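Local atomic coordinates of caspase-3 (Porites astreoides, PDB entry 6WI4), a protein that probably acts as an apoptotic caspase of coral, a cysteine protease that cleaves substrate proteins after aspartate residues. Residues 43-48 / 176-181. Residues are numbered along the deposited sequence; the frame is centred on the assembly and turned at random.
Sequences LAKLFR and VFEENA
Two helices lying side by side on one face of the central caspase beta-sheet, 36-49 and 168-180, meet through Leu46 and Phe177, with Lys45 and Glu178 paired over water at the exposed margin. The helical segments come closest at Leu46 and Glu178, whose CA atoms are 7.4 Å apart, and only side chains touch. Leu46 sets CG anti to its own N (chi1 171°), and its isobutyl fork reaches the base of the Phe177 side chain, with Leu46 CD1 3.8 Å from Phe177 CB. Leu46 CD2 lies 4.0 Å from Phe177 CD2 and comes to the ring obliquely. A branched leucine suits this place because both methyls find apolar carbon. The Phe177 side chain also touches Ile186 and Met189 of helix 186-197, so that three helices of the alpha/beta caspase fold meet here. On helix 36-49, Leu43 and Phe47 instead pack on strands 13-18 and 83-88, while Leu46 faces the neighbouring helix. Long charged chains suit the solvent edge, since they can hold their charged ends out in water. There the extended Lys45 chain crosses that of Glu178 at about a right angle. Lys45 NZ stops 4.4 Å from Glu178 OE1, beyond a salt bridge, and two waters span the interval. One accepts from Lys45 NZ at 3.0 Å and donates to Glu178 OE1 at 3.1 Å; the second donates to Glu178 OE1 at 2.7 Å but binds Lys45 NZ weakly.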
# COMPACT_ATOMS: atom_id res chain seq x y z
N LEU A 43 -3.89 -3.92 -8.55
CA LEU A 43 -2.76 -3.02 -8.34
C LEU A 43 -1.76 -3.12 -9.48
O LEU A 43 -1.16 -2.11 -9.88
CB LEU A 43 -2.05 -3.33 -7.03
CG LEU A 43 -2.71 -2.81 -5.76
CD1 LEU A 43 -1.81 -3.15 -4.59
CD2 LEU A 43 -2.96 -1.30 -5.84
N ALA A 44 -1.52 -4.34 -9.97
CA ALA A 44 -0.57 -4.50 -11.07
C ALA A 44 -1.04 -3.75 -12.30
O ALA A 44 -0.26 -3.06 -12.96
CB ALA A 44 -0.36 -5.99 -11.36
N LYS A 45 -2.34 -3.86 -12.61
CA LYS A 45 -2.91 -3.15 -13.75
C LYS A 45 -2.80 -1.64 -13.56
O LYS A 45 -2.39 -0.91 -14.47
CB LYS A 45 -4.37 -3.59 -13.92
CG LYS A 45 -5.10 -2.92 -15.06
CD LYS A 45 -6.54 -3.44 -15.19
CE LYS A 45 -7.31 -2.61 -16.22
NZ LYS A 45 -8.71 -3.09 -16.36
N LEU A 46 -3.10 -1.16 -12.34
CA LEU A 46 -3.03 0.26 -12.06
C LEU A 46 -1.61 0.79 -12.15
O LEU A 46 -1.35 1.81 -12.80
CB LEU A 46 -3.62 0.54 -10.67
CG LEU A 46 -3.42 1.97 -10.18
CD1 LEU A 46 -4.15 2.96 -11.09
CD2 LEU A 46 -3.87 2.12 -8.74
N PHE A 47 -0.66 0.12 -11.50
CA PHE A 47 0.71 0.63 -11.48
C PHE A 47 1.34 0.59 -12.87
O PHE A 47 2.12 1.48 -13.22
CB PHE A 47 1.55 -0.16 -10.47
CG PHE A 47 1.13 0.04 -9.03
CD1 PHE A 47 0.44 1.17 -8.62
CD2 PHE A 47 1.46 -0.92 -8.08
CE1 PHE A 47 0.06 1.34 -7.29
CE2 PHE A 47 1.10 -0.76 -6.76
CZ PHE A 47 0.40 0.38 -6.36
N ARG A 48 0.99 -0.41 -13.70
CA ARG A 48 1.43 -0.38 -15.09
C ARG A 48 0.85 0.83 -15.83
O ARG A 48 1.55 1.48 -16.61
CB ARG A 48 1.02 -1.68 -15.80
CG ARG A 48 1.86 -2.87 -15.38
CD ARG A 48 1.65 -4.10 -16.27
NE ARG A 48 0.25 -4.55 -16.30
CZ ARG A 48 -0.24 -5.54 -15.55
NH1 ARG A 48 0.56 -6.18 -14.70
NH2 ARG A 48 -1.52 -5.88 -15.65
N VAL A 176 -10.79 5.02 -7.63
CA VAL A 176 -10.52 6.45 -7.58
C VAL A 176 -9.35 6.83 -8.47
O VAL A 176 -9.40 7.84 -9.18
CB VAL A 176 -10.27 6.91 -6.13
CG1 VAL A 176 -9.76 8.35 -6.11
CG2 VAL A 176 -11.53 6.80 -5.29
N PHE A 177 -8.27 6.04 -8.45
CA PHE A 177 -7.10 6.40 -9.24
C PHE A 177 -7.39 6.28 -10.73
O PHE A 177 -6.93 7.11 -11.52
CB PHE A 177 -5.89 5.53 -8.87
CG PHE A 177 -5.12 5.99 -7.64
CD1 PHE A 177 -5.78 6.39 -6.48
CD2 PHE A 177 -3.73 5.99 -7.64
CE1 PHE A 177 -5.06 6.79 -5.34
CE2 PHE A 177 -3.01 6.36 -6.52
CZ PHE A 177 -3.67 6.78 -5.36
N GLU A 178 -8.16 5.26 -11.13
CA GLU A 178 -8.54 5.16 -12.54
C GLU A 178 -9.31 6.39 -12.98
O GLU A 178 -9.07 6.93 -14.07
CB GLU A 178 -9.38 3.90 -12.79
CG GLU A 178 -8.59 2.62 -12.83
CD GLU A 178 -9.35 1.50 -13.50
OE1 GLU A 178 -8.73 0.75 -14.28
OE2 GLU A 178 -10.57 1.36 -13.24
N GLU A 179 -10.24 6.85 -12.14
CA GLU A 179 -11.10 7.97 -12.51
C GLU A 179 -10.34 9.29 -12.50
O GLU A 179 -10.69 10.21 -13.26
CB GLU A 179 -12.30 8.04 -11.57
CG GLU A 179 -13.22 9.23 -11.80
N ASN A 180 -9.31 9.42 -11.67
CA ASN A 180 -8.78 10.73 -11.35
C ASN A 180 -7.30 10.94 -11.59
O ASN A 180 -6.85 12.09 -11.57
CB ASN A 180 -9.08 11.07 -9.88
CG ASN A 180 -10.56 11.26 -9.63
OD1 ASN A 180 -11.15 12.26 -10.06
ND2 ASN A 180 -11.19 10.29 -8.97
N ALA A 181 -6.51 9.88 -11.81
CA ALA A 181 -5.06 10.04 -11.80
C ALA A 181 -4.55 10.94 -12.92
O ALA A 181 -3.46 11.50 -12.79
CB ALA A 181 -4.37 8.68 -11.88
O HOH W 1 -9.98 -2.06 -13.83
O HOH W 2 -9.72 -0.04 -16.61